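Local coordinates for extracellular solute-binding protein family 1 (Alicyclobacillus acidocaldarius subsp. acidocaldarius, PDB 4OVJ) that probably captures a solute outside the cell and delivers it to an ABC transporter, at residues N315-L327 against V335-G347. Sequence-based numbering, arbitrary orientation.
Sequences NFLLNNVQAGKAL and VSSSVRTQLMASG
Ser336 OG donates to Asn319 OD1 across 2.8 Å, the one direct hydrogen bond between the segments, and lies in the carbonyl plane of the acceptor with a C=O...donor angle of 151°. Next to this bond, Ser336 CB rests 3.1 Å from Leu318 O, and Val339 turns its CG2 methyl to the end of the helix that closes at Asn319, 3.5 Å from Asn319 O. Its other methyl, CG1, lies 4.0 Å from the bare CA of Gly324. Here helix 337-345 passes helix 321-327 with the two axes 9.5 Å apart and inclined at 68°. Further along, Gln342 runs across Val321 at about a right angle, with NE2 over Val321 CB, while Lys325 and Leu343 lie alongside, their side chains running opposite ways, and touch through Lys325 CG and Leu343 CD2 (3.6 Å). In the two-lobed periplasmic-binding-protein fold of this family, the consecutive helices 307-319, 321-327 and 337-345 pack together here; between the last two, strand 333-334 joins the sheet by pairing with strand 128-144, and its Pro334 also packs on Val339 and Leu343. Two waters complete the seam: one donates to Leu318 O and accepts from Ser336 N, and the other links Asn319 O and Gln342 OE1, donating to both, with Ser338 OG at 2.7 Å from this water. Ser336 is also the N-cap of helix 337-345: with OG anti to its own nitrogen (chi1 167°), it takes weak bonds from Ser338 N and Val339 N. The Asn319 amide is held from further out at both ends: ND2 donates to Asn315 OD1 and is hydrogen-bonded to Asn111 O, and Thr114 OG1 is hydrogen-bonded to OD1.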
ATOM      1  N   ASN A 315      -0.567 -13.001 -17.312  1.00  8.13           N
ATOM      2  CA  ASN A 315      -0.019 -14.044 -16.479  1.00  9.34           C
ATOM      3  C   ASN A 315       1.497 -13.998 -16.402  1.00  9.24           C
ATOM      4  O   ASN A 315       2.064 -14.237 -15.333  1.00 10.17           O
ATOM      5  CB  ASN A 315      -0.437 -15.422 -16.972  1.00  9.46           C
ATOM      6  CG  ASN A 315      -0.037 -16.497 -16.002  1.00 11.10           C
ATOM      7  OD1 ASN A 315      -0.500 -16.517 -14.857  1.00 11.02           O
ATOM      8  ND2 ASN A 315       0.866 -17.374 -16.432  1.00 13.66           N
ATOM      9  N   PHE A 316       2.132 -13.699 -17.535  1.00  9.25           N
ATOM     10  CA  PHE A 316       3.579 -13.525 -17.615  1.00  9.79           C
ATOM     11  C   PHE A 316       4.047 -12.387 -16.701  1.00  9.52           C
ATOM     12  O   PHE A 316       4.973 -12.554 -15.899  1.00  9.22           O
ATOM     13  CB  PHE A 316       4.014 -13.256 -19.060  1.00 10.64           C
ATOM     14  CG  PHE A 316       5.497 -13.074 -19.227  1.00 12.07           C
ATOM     15  CD1 PHE A 316       6.315 -14.179 -19.459  1.00 13.75           C
ATOM     16  CD2 PHE A 316       6.073 -11.807 -19.187  1.00 13.91           C
ATOM     17  CE1 PHE A 316       7.676 -14.017 -19.630  1.00 14.83           C
ATOM     18  CE2 PHE A 316       7.442 -11.642 -19.359  1.00 13.35           C
ATOM     19  CZ  PHE A 316       8.235 -12.753 -19.573  1.00 16.07           C
ATOM     20  N   LEU A 317       3.389 -11.241 -16.791  1.00  9.40           N
ATOM     21  CA  LEU A 317       3.737 -10.106 -15.943  1.00 10.08           C
ATOM     22  C   LEU A 317       3.583 -10.430 -14.464  1.00  9.49           C
ATOM     23  O   LEU A 317       4.387 -10.004 -13.657  1.00 11.49           O
ATOM     24  CB  LEU A 317       2.894  -8.876 -16.278  1.00 10.16           C
ATOM     25  CG  LEU A 317       3.107  -8.295 -17.671  1.00 10.47           C
ATOM     26  CD1 LEU A 317       2.133  -7.146 -17.875  1.00 11.27           C
ATOM     27  CD2 LEU A 317       4.552  -7.876 -17.899  1.00 12.04           C
ATOM     28  N   LEU A 318       2.556 -11.194 -14.128  1.00  9.13           N
ATOM     29  CA  LEU A 318       2.292 -11.553 -12.747  1.00  9.41           C
ATOM     30  C   LEU A 318       3.235 -12.601 -12.202  1.00  9.73           C
ATOM     31  O   LEU A 318       3.673 -12.487 -11.069  1.00 10.11           O
ATOM     32  CB  LEU A 318       0.852 -12.054 -12.578  1.00  9.18           C
ATOM     33  CG  LEU A 318      -0.260 -11.029 -12.802  1.00  9.93           C
ATOM     34  CD1 LEU A 318      -1.588 -11.759 -12.935  1.00 11.32           C
ATOM     35  CD2 LEU A 318      -0.321 -10.026 -11.666  1.00 10.83           C
ATOM     36  N   ASN A 319       3.505 -13.632 -12.993  1.00  9.83           N
ATOM     37  CA  ASN A 319       4.079 -14.885 -12.456  1.00 10.24           C
ATOM     38  C   ASN A 319       5.422 -15.315 -13.012  1.00 11.38           C
ATOM     39  O   ASN A 319       6.041 -16.242 -12.482  1.00 14.01           O
ATOM     40  CB  ASN A 319       3.083 -16.025 -12.645  1.00 11.11           C
ATOM     41  CG  ASN A 319       1.921 -15.945 -11.681  1.00 11.18           C
ATOM     42  OD1 ASN A 319       2.115 -15.778 -10.477  1.00 13.11           O
ATOM     43  ND2 ASN A 319       0.710 -16.045 -12.199  1.00 11.16           N
ATOM     44  N   ASN A 320       5.874 -14.688 -14.084  1.00 12.13           N
ATOM     45  CA  ASN A 320       7.117 -15.124 -14.693  1.00 12.43           C
ATOM     46  C   ASN A 320       8.309 -14.491 -13.999  1.00 12.99           C
ATOM     47  O   ASN A 320       8.299 -13.296 -13.732  1.00 13.11           O
ATOM     48  CB  ASN A 320       7.126 -14.809 -16.186  1.00 13.54           C
ATOM     49  CG  ASN A 320       8.360 -15.333 -16.867  1.00 15.76           C
ATOM     50  OD1 ASN A 320       9.390 -14.678 -16.867  1.00 19.64           O
ATOM     51  ND2 ASN A 320       8.265 -16.520 -17.445  1.00 17.93           N
ATOM     52  N   VAL A 321       9.324 -15.303 -13.679  1.00 16.40           N
ATOM     53  CA  VAL A 321      10.494 -14.796 -12.968  1.00 17.57           C
ATOM     54  C   VAL A 321      11.336 -13.820 -13.809  1.00 17.15           C
ATOM     55  O   VAL A 321      11.931 -12.902 -13.248  1.00 16.10           O
ATOM     56  CB  VAL A 321      11.362 -15.944 -12.383  1.00 22.45           C
ATOM     57  CG1 VAL A 321      12.052 -16.737 -13.480  1.00 27.49           C
ATOM     58  CG2 VAL A 321      12.380 -15.385 -11.399  1.00 26.79           C
ATOM     59  N   GLN A 322      11.361 -13.985 -15.134  1.00 17.04           N
ATOM     60  CA  GLN A 322      12.078 -13.027 -16.006  1.00 18.68           C
ATOM     61  C   GLN A 322      11.386 -11.664 -15.971  1.00 15.36           C
ATOM     62  O   GLN A 322      12.040 -10.618 -15.918  1.00 15.07           O
ATOM     63  CB  GLN A 322      12.194 -13.528 -17.453  1.00 20.91           C
ATOM     64  CG  GLN A 322      12.806 -14.913 -17.614  1.00 26.75           C
ATOM     65  CD  GLN A 322      14.078 -15.102 -16.809  1.00 34.36           C
ATOM     66  OE1 GLN A 322      14.946 -14.224 -16.783  1.00 46.34           O
ATOM     67  NE2 GLN A 322      14.199 -16.255 -16.146  1.00 42.16           N
ATOM     68  N   ALA A 323      10.054 -11.681 -15.982  1.00 14.40           N
ATOM     69  CA  ALA A 323       9.291 -10.466 -15.767  1.00 13.17           C
ATOM     70  C   ALA A 323       9.586  -9.872 -14.399  1.00 12.28           C
ATOM     71  O   ALA A 323       9.768  -8.668 -14.278  1.00 13.89           O
ATOM     72  CB  ALA A 323       7.801 -10.725 -15.906  1.00 13.14           C
ATOM     73  N   GLY A 324       9.617 -10.715 -13.371  1.00 13.01           N
ATOM     74  CA  GLY A 324       9.842 -10.255 -12.006  1.00 13.83           C
ATOM     75  C   GLY A 324      11.171  -9.553 -11.849  1.00 14.29           C
ATOM     76  O   GLY A 324      11.250  -8.516 -11.203  1.00 14.26           O
ATOM     77  N   LYS A 325      12.213 -10.125 -12.454  1.00 14.76           N
ATOM     78  CA  LYS A 325      13.540  -9.515 -12.448  1.00 15.65           C
ATOM     79  C   LYS A 325      13.557  -8.178 -13.186  1.00 14.64           C
ATOM     80  O   LYS A 325      14.141  -7.197 -12.714  1.00 16.48           O
ATOM     81  CB  LYS A 325      14.569 -10.484 -13.027  1.00 18.36           C
ATOM     82  CG  LYS A 325      14.864 -11.629 -12.078  1.00 23.48           C
ATOM     83  CD  LYS A 325      15.903 -12.599 -12.620  1.00 31.44           C
ATOM     84  CE  LYS A 325      16.127 -13.738 -11.634  1.00 37.92           C
ATOM     85  NZ  LYS A 325      17.025 -14.786 -12.197  1.00 44.45           N
ATOM     86  N   ALA A 326      12.882  -8.126 -14.326  1.00 13.36           N
ATOM     87  CA  ALA A 326      12.809  -6.892 -15.105  1.00 14.78           C
ATOM     88  C   ALA A 326      12.046  -5.805 -14.352  1.00 14.85           C
ATOM     89  O   ALA A 326      12.497  -4.661 -14.282  1.00 15.16           O
ATOM     90  CB  ALA A 326      12.152  -7.157 -16.446  1.00 17.42           C
ATOM     91  N   LEU A 327      10.892  -6.170 -13.789  1.00 13.89           N
ATOM     92  CA  LEU A 327      10.012  -5.201 -13.121  1.00 13.84           C
ATOM     93  C   LEU A 327      10.575  -4.716 -11.800  1.00 15.93           C
ATOM     94  O   LEU A 327      10.352  -3.562 -11.406  1.00 17.42           O
ATOM     95  CB  LEU A 327       8.627  -5.814 -12.892  1.00 13.24           C
ATOM     96  CG  LEU A 327       7.824  -6.052 -14.170  1.00 13.00           C
ATOM     97  CD1 LEU A 327       6.566  -6.839 -13.861  1.00 14.33           C
ATOM     98  CD2 LEU A 327       7.472  -4.740 -14.856  1.00 14.54           C
ATOM     99  N   VAL A 335       3.437  -9.227  -6.506  1.00  9.58           N
ATOM    100  CA  VAL A 335       2.188  -9.795  -6.041  1.00  9.55           C
ATOM    101  C   VAL A 335       2.210 -11.327  -5.940  1.00  9.22           C
ATOM    102  O   VAL A 335       1.510 -11.908  -5.120  1.00  9.34           O
ATOM    103  CB  VAL A 335       1.026  -9.314  -6.938  1.00 10.48           C
ATOM    104  CG1 VAL A 335       1.169  -9.848  -8.354  1.00 11.04           C
ATOM    105  CG2 VAL A 335      -0.304  -9.697  -6.326  1.00 11.22           C
ATOM    106  N   SER A 336       3.019 -11.969  -6.773  1.00  9.56           N
ATOM    107  CA  SER A 336       3.030 -13.426  -6.894  1.00  9.46           C
ATOM    108  C   SER A 336       3.946 -14.078  -5.875  1.00  9.50           C
ATOM    109  O   SER A 336       5.111 -13.719  -5.791  1.00  9.13           O
ATOM    110  CB  SER A 336       3.519 -13.841  -8.285  1.00  9.82           C
ATOM    111  OG  SER A 336       3.825 -15.224  -8.313  1.00 10.52           O
ATOM    112  N   SER A 337       3.429 -15.059  -5.150  1.00 10.22           N
ATOM    113  CA  SER A 337       4.246 -15.798  -4.178  1.00 11.33           C
ATOM    114  C   SER A 337       5.410 -16.531  -4.848  1.00 12.11           C
ATOM    115  O   SER A 337       6.504 -16.622  -4.275  1.00 15.01           O
ATOM    116  CB  SER A 337       3.391 -16.795  -3.398  1.00 12.32           C
ATOM    117  OG  SER A 337       2.737 -17.723  -4.263  1.00 13.28           O
ATOM    118  N   SER A 338       5.200 -17.031  -6.060  1.00 12.81           N
ATOM    119  CA  SER A 338       6.279 -17.753  -6.758  1.00 15.35           C
ATOM    120  C   SER A 338       7.407 -16.798  -7.165  1.00 13.86           C
ATOM    121  O   SER A 338       8.580 -17.132  -7.032  1.00 14.80           O
ATOM    122  CB  SER A 338       5.746 -18.570  -7.947  1.00 17.91           C
ATOM    123  OG  SER A 338       5.141 -17.746  -8.915  1.00 21.78           O
ATOM    124  N   VAL A 339       7.052 -15.592  -7.608  1.00 12.58           N
ATOM    125  CA  VAL A 339       8.045 -14.588  -7.984  1.00 12.19           C
ATOM    126  C   VAL A 339       8.818 -14.151  -6.747  1.00 12.26           C
ATOM    127  O   VAL A 339      10.041 -14.067  -6.775  1.00 14.48           O
ATOM    128  CB  VAL A 339       7.399 -13.379  -8.689  1.00 12.71           C
ATOM    129  CG1 VAL A 339       8.380 -12.233  -8.832  1.00 14.30           C
ATOM    130  CG2 VAL A 339       6.859 -13.802 -10.041  1.00 14.13           C
ATOM    131  N   ARG A 340       8.114 -13.890  -5.651  1.00 11.44           N
ATOM    132  CA  ARG A 340       8.802 -13.524  -4.407  1.00 13.48           C
ATOM    133  C   ARG A 340       9.795 -14.608  -3.986  1.00 15.30           C
ATOM    134  O   ARG A 340      10.944 -14.300  -3.630  1.00 15.28           O
ATOM    135  CB  ARG A 340       7.821 -13.235  -3.283  1.00 13.35           C
ATOM    136  CG  ARG A 340       7.038 -11.937  -3.480  1.00 12.44           C
ATOM    137  CD  ARG A 340       6.358 -11.461  -2.206  1.00 12.84           C
ATOM    138  NE  ARG A 340       5.455 -12.456  -1.662  1.00 11.32           N
ATOM    139  CZ  ARG A 340       4.215 -12.682  -2.092  1.00 11.68           C
ATOM    140  NH1 ARG A 340       3.673 -11.960  -3.075  1.00 12.58           N
ATOM    141  NH2 ARG A 340       3.506 -13.639  -1.539  1.00 11.11           N
ATOM    142  N   THR A 341       9.363 -15.868  -4.046  1.00 14.93           N
ATOM    143  CA  THR A 341      10.235 -16.997  -3.659  1.00 18.03           C
ATOM    144  C   THR A 341      11.505 -17.036  -4.511  1.00 18.14           C
ATOM    145  O   THR A 341      12.625 -17.167  -3.987  1.00 22.63           O
ATOM    146  CB  THR A 341       9.478 -18.343  -3.718  1.00 19.28           C
ATOM    147  OG1 THR A 341       8.402 -18.323  -2.772  1.00 20.43           O
ATOM    148  CG2 THR A 341      10.399 -19.522  -3.370  1.00 21.17           C
ATOM    149  N   GLN A 342      11.334 -16.903  -5.818  1.00 17.70           N
ATOM    150  CA  GLN A 342      12.460 -16.971  -6.740  1.00 22.99           C
ATOM    151  C   GLN A 342      13.380 -15.750  -6.629  1.00 22.76           C
ATOM    152  O   GLN A 342      14.600 -15.876  -6.756  1.00 26.00           O
ATOM    153  CB  GLN A 342      11.956 -17.203  -8.168  1.00 24.58           C
ATOM    154  CG  GLN A 342      11.266 -18.558  -8.289  1.00 30.44           C
ATOM    155  CD  GLN A 342      10.712 -18.846  -9.672  1.00 38.61           C
ATOM    156  OE1 GLN A 342       9.494 -18.910  -9.865  1.00 44.52           O
ATOM    157  NE2 GLN A 342      11.602 -19.037 -10.637  1.00 45.94           N
ATOM    158  N   LEU A 343      12.815 -14.577  -6.363  1.00 19.87           N
ATOM    159  CA  LEU A 343      13.636 -13.379  -6.192  1.00 19.03           C
ATOM    160  C   LEU A 343      14.361 -13.372  -4.830  1.00 22.29           C
ATOM    161  O   LEU A 343      15.472 -12.814  -4.714  1.00 25.29           O
ATOM    162  CB  LEU A 343      12.813 -12.105  -6.366  1.00 19.34           C
ATOM    163  CG  LEU A 343      12.351 -11.734  -7.778  1.00 20.68           C
ATOM    164  CD1 LEU A 343      11.487 -10.491  -7.676  1.00 22.26           C
ATOM    165  CD2 LEU A 343      13.488 -11.472  -8.748  1.00 24.23           C
HETATM  166  N   MSE A 344      13.748 -13.992  -3.817  1.00 19.69           N
HETATM  167  CA  MSE A 344      14.407 -14.175  -2.500  1.00 24.27           C
HETATM  168  C   MSE A 344      15.626 -15.046  -2.625  1.00 29.14           C
HETATM  169  O   MSE A 344      16.650 -14.794  -1.962  1.00 31.16           O
HETATM  170  CB  MSE A 344      13.463 -14.779  -1.443  1.00 25.95           C
HETATM  171  CG  MSE A 344      12.781 -13.635  -0.702  1.00 36.15           C
HETATM  172 SE   MSE A 344      11.468 -14.186   0.671  1.00 53.69          SE
HETATM  173  CE  MSE A 344      10.147 -15.183  -0.395  1.00 35.26           C
ATOM    174  N   ALA A 345      15.532 -16.081  -3.459  1.00 32.45           N
ATOM    175  CA  ALA A 345      16.653 -16.997  -3.700  1.00 37.25           C
ATOM    176  C   ALA A 345      17.803 -16.288  -4.405  1.00 40.36           C
ATOM    177  O   ALA A 345      18.971 -16.559  -4.121  1.00 42.69           O
ATOM    178  CB  ALA A 345      16.197 -18.199  -4.523  1.00 36.78           C
ATOM    179  N   SER A 346      17.463 -15.387  -5.324  1.00 36.21           N
ATOM    180  CA  SER A 346      18.454 -14.638  -6.088  1.00 35.72           C
ATOM    181  C   SER A 346      17.843 -13.412  -6.759  1.00 33.72           C
ATOM    182  O   SER A 346      16.844 -13.521  -7.481  1.00 35.34           O
ATOM    183  CB  SER A 346      19.077 -15.537  -7.154  1.00 39.03           C
ATOM    184  OG  SER A 346      19.827 -14.774  -8.081  1.00 42.78           O
ATOM    185  N   GLY A 347      18.453 -12.253  -6.525  1.00 32.18           N
ATOM    186  CA  GLY A 347      18.002 -11.000  -7.125  1.00 32.70           C
ATOM    187  C   GLY A 347      17.456  -9.973  -6.148  1.00 32.60           C
ATOM    188  O   GLY A 347      16.847  -8.991  -6.573  1.00 35.73           O
TER
HETATM  189  O   HOH W   1       4.504 -10.703  -9.148  1.00 11.41           O
HETATM  190  O   HOH W   2       7.288 -17.402 -10.480  1.00 34.36           O